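Local coordinates for protein aerobactin synthase IucA (Klebsiella pneumoniae subsp. pneumoniae, PDB 5JM8) that is an NIS synthetase of aerobactin biosynthesis that binds ATP with magnesium and probably uses it to activate citrate for amide formation with an N-hydroxylated lysine derivative, at residues F322-E327 and L443-C448; P412-E417 and T528-V533; A426-I431 and L487-F492. One frame throughout, in Å; residues are numbered along the deposited sequence.

Contact 1. Residues F322-E327 and L443-C448. With ATP (adenosine-5'-triphosphate), chain I.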
# COMPACT_ATOMS: atom_id res chain seq x y z
N PHE A 322 -16.44 -17.07 13.05
CA PHE A 322 -15.54 -17.88 13.87
C PHE A 322 -14.66 -18.76 12.99
O PHE A 322 -15.15 -19.51 12.15
CB PHE A 322 -16.35 -18.75 14.84
CG PHE A 322 -15.55 -19.83 15.49
CD1 PHE A 322 -14.44 -19.52 16.26
CD2 PHE A 322 -15.90 -21.16 15.35
CE1 PHE A 322 -13.70 -20.52 16.87
CE2 PHE A 322 -15.17 -22.16 15.96
CZ PHE A 322 -14.06 -21.84 16.72
N ARG A 323 -13.34 -18.66 13.19
CA ARG A 323 -12.39 -19.52 12.50
C ARG A 323 -11.48 -20.25 13.48
O ARG A 323 -11.23 -19.76 14.58
CB ARG A 323 -11.51 -18.72 11.52
CG ARG A 323 -12.26 -17.98 10.42
CD ARG A 323 -13.08 -18.91 9.53
NE ARG A 323 -12.28 -19.87 8.79
CZ ARG A 323 -11.67 -19.62 7.63
NH1 ARG A 323 -11.75 -18.42 7.08
NH2 ARG A 323 -10.97 -20.57 7.02
N VAL A 324 -11.02 -21.42 13.07
CA VAL A 324 -9.91 -22.09 13.74
C VAL A 324 -8.74 -22.14 12.77
O VAL A 324 -8.92 -22.52 11.61
CB VAL A 324 -10.30 -23.52 14.20
CG1 VAL A 324 -9.09 -24.25 14.78
CG2 VAL A 324 -11.41 -23.46 15.23
N MET A 325 -7.56 -21.74 13.22
CA MET A 325 -6.34 -21.87 12.43
C MET A 325 -5.86 -23.31 12.46
O MET A 325 -5.22 -23.74 13.42
CB MET A 325 -5.25 -20.93 12.93
CG MET A 325 -5.41 -19.49 12.51
SD MET A 325 -4.19 -18.40 13.27
CE MET A 325 -4.42 -16.90 12.33
N GLN A 326 -6.18 -24.06 11.41
CA GLN A 326 -5.90 -25.49 11.36
C GLN A 326 -4.42 -25.78 11.20
O GLN A 326 -3.76 -25.22 10.33
CB GLN A 326 -6.67 -26.15 10.22
CG GLN A 326 -8.19 -26.06 10.35
CD GLN A 326 -8.72 -26.81 11.55
OE1 GLN A 326 -8.04 -27.66 12.12
NE2 GLN A 326 -9.94 -26.49 11.95
N GLU A 327 -3.92 -26.66 12.06
CA GLU A 327 -2.56 -27.16 11.95
C GLU A 327 -2.58 -28.48 11.18
O GLU A 327 -2.42 -29.56 11.77
CB GLU A 327 -1.94 -27.33 13.34
CG GLU A 327 -1.94 -26.05 14.16
CD GLU A 327 -1.59 -26.28 15.61
OE1 GLU A 327 -1.05 -27.36 15.94
OE2 GLU A 327 -1.86 -25.37 16.44
N LEU A 443 -13.95 -14.05 15.58
CA LEU A 443 -12.98 -14.77 16.40
C LEU A 443 -12.11 -15.68 15.54
O LEU A 443 -12.60 -16.33 14.61
CB LEU A 443 -13.69 -15.59 17.48
CG LEU A 443 -12.83 -16.62 18.24
CD1 LEU A 443 -11.79 -15.93 19.10
CD2 LEU A 443 -13.70 -17.55 19.08
N ILE A 444 -10.83 -15.74 15.86
CA ILE A 444 -9.94 -16.74 15.29
C ILE A 444 -9.19 -17.45 16.42
O ILE A 444 -8.42 -16.83 17.16
CB ILE A 444 -8.93 -16.12 14.30
CG1 ILE A 444 -9.68 -15.37 13.19
CG2 ILE A 444 -8.05 -17.21 13.70
CD1 ILE A 444 -8.77 -14.62 12.23
N TYR A 445 -9.44 -18.75 16.56
CA TYR A 445 -8.80 -19.56 17.59
C TYR A 445 -7.50 -20.15 17.09
O TYR A 445 -7.39 -20.56 15.93
CB TYR A 445 -9.73 -20.68 18.06
CG TYR A 445 -9.07 -21.61 19.06
CD1 TYR A 445 -9.09 -21.33 20.42
CD2 TYR A 445 -8.41 -22.76 18.64
CE1 TYR A 445 -8.48 -22.17 21.33
CE2 TYR A 445 -7.80 -23.60 19.54
CZ TYR A 445 -7.84 -23.30 20.88
OH TYR A 445 -7.23 -24.15 21.78
N ARG A 446 -6.51 -20.20 17.98
CA ARG A 446 -5.18 -20.68 17.67
C ARG A 446 -4.73 -21.70 18.72
O ARG A 446 -5.22 -21.68 19.84
CB ARG A 446 -4.21 -19.50 17.61
CG ARG A 446 -2.75 -19.88 17.69
CD ARG A 446 -1.88 -18.66 17.60
NE ARG A 446 -2.01 -17.79 18.76
CZ ARG A 446 -1.65 -16.51 18.78
NH1 ARG A 446 -1.15 -15.95 17.68
NH2 ARG A 446 -1.80 -15.78 19.88
N ASP A 447 -3.81 -22.58 18.32
CA ASP A 447 -3.25 -23.62 19.18
C ASP A 447 -4.19 -24.81 19.30
O ASP A 447 -5.03 -24.88 20.19
CB ASP A 447 -2.92 -23.08 20.58
CG ASP A 447 -2.00 -24.00 21.37
OD1 ASP A 447 -1.75 -25.14 20.91
OD2 ASP A 447 -1.53 -23.59 22.45
N CYS A 448 -4.03 -25.76 18.38
CA CYS A 448 -4.88 -26.94 18.32
C CYS A 448 -4.43 -28.00 19.33
O CYS A 448 -5.09 -29.03 19.50
CB CYS A 448 -4.87 -27.52 16.91
SG CYS A 448 -5.30 -26.29 15.66
PG ATP I . 0.93 -21.33 20.18
O1G ATP I . 1.93 -20.77 19.20
O2G ATP I . -0.26 -20.44 20.41
O3G ATP I . 0.56 -22.77 19.91
PB ATP I . 1.77 -22.47 22.72
O1B ATP I . 3.14 -22.41 23.36
O2B ATP I . 1.28 -23.78 22.15
O3B ATP I . 1.69 -21.29 21.61
PA ATP I . 0.55 -22.40 25.31
O1A ATP I . 1.11 -23.79 25.42
O2A ATP I . -0.87 -22.12 25.73
O3A ATP I . 0.69 -21.91 23.78
O5' ATP I . 1.49 -21.36 26.09
C5' ATP I . 1.12 -19.98 26.07
C4' ATP I . 2.34 -19.07 26.14
O4' ATP I . 1.88 -17.72 26.17
C3' ATP I . 3.19 -19.29 27.38
O3' ATP I . 4.57 -19.44 27.00
C2' ATP I . 2.99 -18.06 28.24
O2' ATP I . 4.21 -17.60 28.81
C1' ATP I . 2.41 -17.02 27.30
N9 ATP I . 1.33 -16.23 27.93
C8 ATP I . 1.37 -14.90 28.09
N7 ATP I . 0.24 -14.46 28.70
C5 ATP I . -0.53 -15.53 28.95
C6 ATP I . -1.85 -15.76 29.58
N6 ATP I . -2.55 -14.71 30.06
N1 ATP I . -2.30 -17.04 29.64
C2 ATP I . -1.59 -18.07 29.16
N3 ATP I . -0.38 -17.93 28.57
C4 ATP I . 0.19 -16.70 28.45
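Phe322 and Leu443 pair across two neighbouring parallel strands, 322-324 and 440-445, and their side chains lie side by side on the same face of the sheet. Their first torsions are nearly equal (chi1 167° and 168°), which sets Phe322 CD1 3.5 Å from Leu443 CD2. Tyr445 CB meets the edge of the same ring. Three backbone bonds tie the segments, the last from Met325 just past the strand: Arg323 N to Leu443 O at 2.8 Å, Tyr445 N to Arg323 O at 2.9 Å, and Met325 N to Tyr445 O at 3.0 Å. Met325 CG packs against Ile444 CG2, which lies on the other face, at 3.7 Å. Farther on the grip passes to Glu327 OE2, which takes a straight bond from Cys448 N (2.9 Å, 177°) from above the carboxylate plane and a salt bridge from Arg349. The looser side belongs to the partly exposed Arg323, whose bent chain leads away from strand 440-445. Asp447, salt-bridged to Lys278, turns from Glu327 toward the ATP phosphates and belongs to the magnesium site; Arg446 makes a salt bridge to Glu142 and a hydrogen bond to Gln429 O. Helix 394-420 covers Phe322 and Leu443, helix 294-306 packs on Val324 and Cys448, and strand 431-435 continues the sheet beyond 440-445, leaving 322-324 as an outermost strand within the chain.

Contact 2. Residues P412-E417 and T528-V533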
# COMPACT_ATOMS: atom_id res chain seq x y z
N PRO A 412 -19.46 -18.85 20.09
CA PRO A 412 -19.04 -20.02 19.31
C PRO A 412 -18.32 -21.09 20.12
O PRO A 412 -18.43 -22.27 19.81
CB PRO A 412 -18.09 -19.42 18.26
CG PRO A 412 -17.69 -18.09 18.80
CD PRO A 412 -18.87 -17.60 19.58
N LEU A 413 -17.60 -20.68 21.16
CA LEU A 413 -16.79 -21.62 21.94
C LEU A 413 -17.62 -22.46 22.90
O LEU A 413 -17.39 -23.67 23.04
CB LEU A 413 -15.71 -20.86 22.71
CG LEU A 413 -14.61 -20.23 21.86
CD1 LEU A 413 -13.76 -19.28 22.69
CD2 LEU A 413 -13.74 -21.29 21.21
N PHE A 414 -18.59 -21.84 23.58
CA PHE A 414 -19.49 -22.56 24.46
C PHE A 414 -20.45 -23.45 23.67
O PHE A 414 -20.88 -24.50 24.16
CB PHE A 414 -20.30 -21.59 25.33
CG PHE A 414 -19.56 -21.09 26.54
CD1 PHE A 414 -19.37 -21.91 27.64
CD2 PHE A 414 -19.08 -19.80 26.59
CE1 PHE A 414 -18.71 -21.45 28.76
CE2 PHE A 414 -18.41 -19.33 27.70
CZ PHE A 414 -18.22 -20.15 28.79
N THR A 415 -20.80 -23.02 22.46
CA THR A 415 -21.73 -23.76 21.61
C THR A 415 -21.05 -24.94 20.94
O THR A 415 -21.66 -25.99 20.75
CB THR A 415 -22.33 -22.85 20.52
OG1 THR A 415 -23.04 -21.76 21.13
CG2 THR A 415 -23.30 -23.64 19.64
N ALA A 416 -19.78 -24.77 20.58
CA ALA A 416 -19.01 -25.84 19.97
C ALA A 416 -18.88 -27.04 20.91
O ALA A 416 -18.89 -28.19 20.47
CB ALA A 416 -17.63 -25.34 19.57
N GLU A 417 -18.74 -26.76 22.20
CA GLU A 417 -18.67 -27.82 23.21
C GLU A 417 -20.04 -28.42 23.49
O GLU A 417 -20.19 -29.64 23.54
CB GLU A 417 -18.06 -27.27 24.51
CG GLU A 417 -17.94 -28.30 25.63
CD GLU A 417 -19.26 -28.57 26.35
OE1 GLU A 417 -19.98 -27.60 26.66
OE2 GLU A 417 -19.57 -29.76 26.60
N THR A 528 -24.57 -28.46 30.60
CA THR A 528 -23.65 -28.86 31.66
C THR A 528 -22.64 -27.78 32.04
O THR A 528 -22.43 -27.50 33.22
CB THR A 528 -22.86 -30.12 31.25
OG1 THR A 528 -23.78 -31.18 30.93
CG2 THR A 528 -21.93 -30.58 32.37
N CYS A 529 -22.01 -27.19 31.03
CA CYS A 529 -20.91 -26.25 31.25
C CYS A 529 -21.36 -24.87 31.71
O CYS A 529 -20.75 -24.27 32.59
CB CYS A 529 -20.10 -26.12 29.96
SG CYS A 529 -18.64 -25.09 30.13
N LEU A 530 -22.43 -24.35 31.10
CA LEU A 530 -22.92 -23.02 31.44
C LEU A 530 -23.67 -23.01 32.77
O LEU A 530 -23.70 -21.99 33.46
CB LEU A 530 -23.83 -22.50 30.32
CG LEU A 530 -23.09 -22.20 29.02
CD1 LEU A 530 -24.06 -21.98 27.87
CD2 LEU A 530 -22.19 -20.98 29.19
N ASN A 531 -24.27 -24.14 33.14
CA ASN A 531 -24.82 -24.31 34.48
C ASN A 531 -23.72 -24.08 35.52
O ASN A 531 -23.88 -23.28 36.44
CB ASN A 531 -25.42 -25.70 34.67
CG ASN A 531 -26.76 -25.87 33.99
OD1 ASN A 531 -27.49 -24.91 33.76
ND2 ASN A 531 -27.12 -27.12 33.70
N TYR A 532 -22.62 -24.80 35.34
CA TYR A 532 -21.48 -24.74 36.26
C TYR A 532 -20.96 -23.32 36.41
O TYR A 532 -20.79 -22.82 37.53
CB TYR A 532 -20.36 -25.65 35.75
CG TYR A 532 -19.16 -25.76 36.68
CD1 TYR A 532 -19.20 -26.57 37.80
CD2 TYR A 532 -17.99 -25.06 36.42
CE1 TYR A 532 -18.11 -26.68 38.64
CE2 TYR A 532 -16.90 -25.16 37.26
CZ TYR A 532 -16.96 -25.98 38.36
OH TYR A 532 -15.87 -26.08 39.20
N VAL A 533 -20.73 -22.66 35.28
CA VAL A 533 -20.25 -21.29 35.25
C VAL A 533 -21.16 -20.35 36.05
O VAL A 533 -20.69 -19.57 36.87
CB VAL A 533 -20.16 -20.76 33.80
CG1 VAL A 533 -19.95 -19.25 33.77
CG2 VAL A 533 -19.05 -21.48 33.05
O HOH W 1 -21.88 -28.29 28.59
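Phe414 carries most of the apolar contact between helix 412-417 and helix 528-533, whose axes pass 10.5 Å apart at 128°. Leu530 sets a single methyl, CD2, over one face of the ring in a CH-pi contact. The methyl sits toward the rim and not over the centre, 3.6 Å from the centroid, and its approach to Phe414 CD1, at 3.3 Å, is tight. Cys529 supplies a sulfur-aromatic contact of a different kind: SG lies at the ring edge, in plane, 3.9 Å from Phe414 CE1. Placing it there is a first torsion that carries the sulfur away from the backbone N (chi1 -176°). Val533 CG2 adds a more distant apolar touch, at 4.3 Å from Phe414 CE1.

The polar part is indirect. Glu417 bends at its second torsion (chi2 -78°), and OE1 reaches Cys529 CB at 3.6 Å. A water joins the two helices here, donating to Glu417 OE1 at 2.8 Å and accepting from Cys529 N at 2.7 Å. Beyond the pair, Phe482 meets the Phe414 ring edge-to-face, and Leu517 and Met520 of helix 506-521 pack on it too. The chemistry is that of a mainly hydrophobic helix junction with one buried carboxylate at its margin; the water relays an N-H from the first turn of helix 528-535 to that carboxylate, and the positive end of the helix dipole would be expected to ease its negative charge.

Contact 3. Residues A426-I431 and L487-F492. With MG (magnesium ion), chain J; ATP (adenosine-5'-triphosphate), chain I.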
# COMPACT_ATOMS: atom_id res chain seq x y z
N ALA A 426 -9.54 -22.04 25.22
CA ALA A 426 -9.11 -20.75 24.72
C ALA A 426 -8.43 -19.89 25.79
O ALA A 426 -9.10 -19.25 26.59
CB ALA A 426 -10.29 -20.01 24.14
N HIS A 427 -7.10 -19.87 25.77
CA HIS A 427 -6.34 -18.92 26.57
C HIS A 427 -6.69 -17.51 26.16
O HIS A 427 -7.39 -17.28 25.17
CB HIS A 427 -4.83 -19.10 26.40
CG HIS A 427 -4.29 -20.37 26.97
ND1 HIS A 427 -4.08 -21.50 26.21
CD2 HIS A 427 -3.88 -20.68 28.22
CE1 HIS A 427 -3.58 -22.45 26.97
NE2 HIS A 427 -3.44 -21.98 28.20
N GLN A 428 -6.17 -16.55 26.91
CA GLN A 428 -6.14 -15.17 26.48
C GLN A 428 -5.13 -15.01 25.34
O GLN A 428 -5.10 -13.99 24.66
CB GLN A 428 -5.75 -14.29 27.65
CG GLN A 428 -6.20 -12.87 27.52
CD GLN A 428 -5.79 -12.04 28.72
OE1 GLN A 428 -5.85 -10.82 28.66
NE2 GLN A 428 -5.39 -12.69 29.80
N GLN A 429 -4.30 -16.03 25.17
CA GLN A 429 -3.27 -16.05 24.14
C GLN A 429 -3.68 -16.89 22.93
O GLN A 429 -3.09 -16.78 21.85
CB GLN A 429 -1.95 -16.57 24.73
CG GLN A 429 -0.75 -16.48 23.78
CD GLN A 429 -0.43 -17.79 23.08
OE1 GLN A 429 -1.00 -18.84 23.39
NE2 GLN A 429 0.50 -17.73 22.13
N ASN A 430 -4.70 -17.73 23.10
CA ASN A 430 -5.24 -18.53 22.00
C ASN A 430 -6.41 -17.82 21.32
O ASN A 430 -6.91 -18.28 20.29
CB ASN A 430 -5.70 -19.90 22.49
CG ASN A 430 -4.55 -20.77 22.92
OD1 ASN A 430 -3.39 -20.48 22.62
ND2 ASN A 430 -4.86 -21.86 23.61
N ILE A 431 -6.84 -16.71 21.91
CA ILE A 431 -7.95 -15.93 21.37
C ILE A 431 -7.47 -14.75 20.54
O ILE A 431 -6.88 -13.80 21.08
CB ILE A 431 -8.85 -15.41 22.51
CG1 ILE A 431 -9.60 -16.57 23.16
CG2 ILE A 431 -9.86 -14.39 21.97
CD1 ILE A 431 -10.21 -16.23 24.51
N LEU A 487 -13.03 -17.94 31.12
CA LEU A 487 -13.64 -16.87 31.91
C LEU A 487 -12.64 -16.20 32.84
O LEU A 487 -12.57 -14.98 32.90
CB LEU A 487 -14.82 -17.41 32.72
CG LEU A 487 -16.08 -17.73 31.90
CD1 LEU A 487 -17.00 -18.62 32.68
CD2 LEU A 487 -16.79 -16.44 31.48
N VAL A 488 -11.88 -17.01 33.58
CA VAL A 488 -10.89 -16.47 34.50
C VAL A 488 -9.70 -15.93 33.71
O VAL A 488 -9.39 -14.74 33.79
CB VAL A 488 -10.39 -17.53 35.50
CG1 VAL A 488 -9.32 -16.96 36.42
CG2 VAL A 488 -11.55 -18.07 36.32
N ASN A 489 -9.05 -16.80 32.95
CA ASN A 489 -7.87 -16.40 32.19
C ASN A 489 -8.24 -15.92 30.79
O ASN A 489 -7.67 -16.36 29.79
CB ASN A 489 -6.88 -17.57 32.10
CG ASN A 489 -5.52 -17.15 31.56
OD1 ASN A 489 -5.18 -15.97 31.60
ND2 ASN A 489 -4.75 -18.11 31.07
N SER A 490 -9.21 -15.01 30.72
CA SER A 490 -9.67 -14.47 29.45
C SER A 490 -10.67 -13.34 29.65
O SER A 490 -10.32 -12.16 29.52
CB SER A 490 -10.32 -15.56 28.59
OG SER A 490 -9.38 -16.13 27.69
N THR A 491 -11.90 -13.71 29.95
CA THR A 491 -12.99 -12.75 30.03
C THR A 491 -12.78 -11.76 31.16
O THR A 491 -13.01 -10.56 30.99
CB THR A 491 -14.33 -13.48 30.23
OG1 THR A 491 -14.48 -14.48 29.22
CG2 THR A 491 -15.50 -12.50 30.16
N PHE A 492 -12.35 -12.24 32.32
CA PHE A 492 -12.19 -11.37 33.48
C PHE A 492 -10.99 -10.43 33.30
O PHE A 492 -10.91 -9.40 33.97
CB PHE A 492 -12.04 -12.19 34.76
CG PHE A 492 -13.29 -12.96 35.15
CD1 PHE A 492 -14.52 -12.65 34.58
CD2 PHE A 492 -13.22 -13.98 36.08
CE1 PHE A 492 -15.66 -13.36 34.94
CE2 PHE A 492 -14.36 -14.68 36.44
CZ PHE A 492 -15.57 -14.37 35.87
MG MG J . -1.50 -21.02 22.91
PG ATP I . 0.93 -21.33 20.18
O1G ATP I . 1.93 -20.77 19.20
O2G ATP I . -0.26 -20.44 20.41
O3G ATP I . 0.56 -22.77 19.91
PB ATP I . 1.77 -22.47 22.72
O1B ATP I . 3.14 -22.41 23.36
O2B ATP I . 1.28 -23.78 22.15
O3B ATP I . 1.69 -21.29 21.61
PA ATP I . 0.55 -22.40 25.31
O1A ATP I . 1.11 -23.79 25.42
O2A ATP I . -0.87 -22.12 25.73
O3A ATP I . 0.69 -21.91 23.78
O5' ATP I . 1.49 -21.36 26.09
C5' ATP I . 1.12 -19.98 26.07
C4' ATP I . 2.34 -19.07 26.14
O4' ATP I . 1.88 -17.72 26.17
C3' ATP I . 3.19 -19.29 27.38
O3' ATP I . 4.57 -19.44 27.00
C2' ATP I . 2.99 -18.06 28.24
O2' ATP I . 4.21 -17.60 28.81
C1' ATP I . 2.41 -17.02 27.30
N9 ATP I . 1.33 -16.23 27.93
C8 ATP I . 1.37 -14.90 28.09
N7 ATP I . 0.24 -14.46 28.70
C5 ATP I . -0.53 -15.53 28.95
C6 ATP I . -1.85 -15.76 29.58
N6 ATP I . -2.55 -14.71 30.06
N1 ATP I . -2.30 -17.04 29.64
C2 ATP I . -1.59 -18.07 29.16
N3 ATP I . -0.38 -17.93 28.57
C4 ATP I . 0.19 -16.70 28.45
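Gln428 and Asn489 both send CG away from the backbone N (chi1 -156° and -169°), and these torsions bring their amides together beside the adenine of ATP. Gln428 then runs straight out and crosses Asn489 at about a right angle, amide planes 86° apart, with Gln428 NE2 3.7 Å from Asn489 OD1. Asn489 meets the base with both ends of its amide: ND2 donates to ATP N1 at 3.0 Å, and OD1 accepts from ATP N6 at 3.3 Å. Its ND2 also lies at the edge of the His427 ring, in plane, while ATP O2A stands over a face of that ring.

Ser490 OG is set against the loop, 3.3 Å from Ile431 CD1. An inverse gamma turn is centred on Asn489, and the helix widens here into a pi-type turn, with Phe492 N bonded to Leu487 O.

The loop's other end faces the phosphates. Magnesium is bound by Gln429 OE1 at 2.3 Å, by Asn430 OD1 at 2.0 Å and by ATP O3A at 2.5 Å; Asp447 completes the protein side of the site. Gln429 NE2 adds a weak bond to ATP O2G and a hydrogen bond to Thr263 OG1. The loop and the distorted helix turn thus contribute five residues to the nucleotide pocket of this IucA/IucC-type synthetase, reading the adenine edge at one end and anchoring the metal-bound triphosphate at the other.

How the contacts relate
Contacts 1 and 3 share the ATP and the magnesium site: Asp447 comes from the first, Gln429 and Asn430 from the second. Their centres lie 14 Å apart and they are stitched together directly, with Arg446 NH2 2.6 Å from Gln429 O and Arg446 N 3.0 Å from Asn430 O. Contact 2 lies on the far side of both from the nucleotide. It reaches contact 1, about 18 Å away between centres, where Pro412 CB packs on Phe322 CG at 3.8 Å, and contact 3, at about 14 Å, where Leu413 CD1 meets Ala426 CB at 3.8 Å. Along the chain, contact 3 is nested in the loop that contact 2 closes, whereas contact 1 interleaves with both.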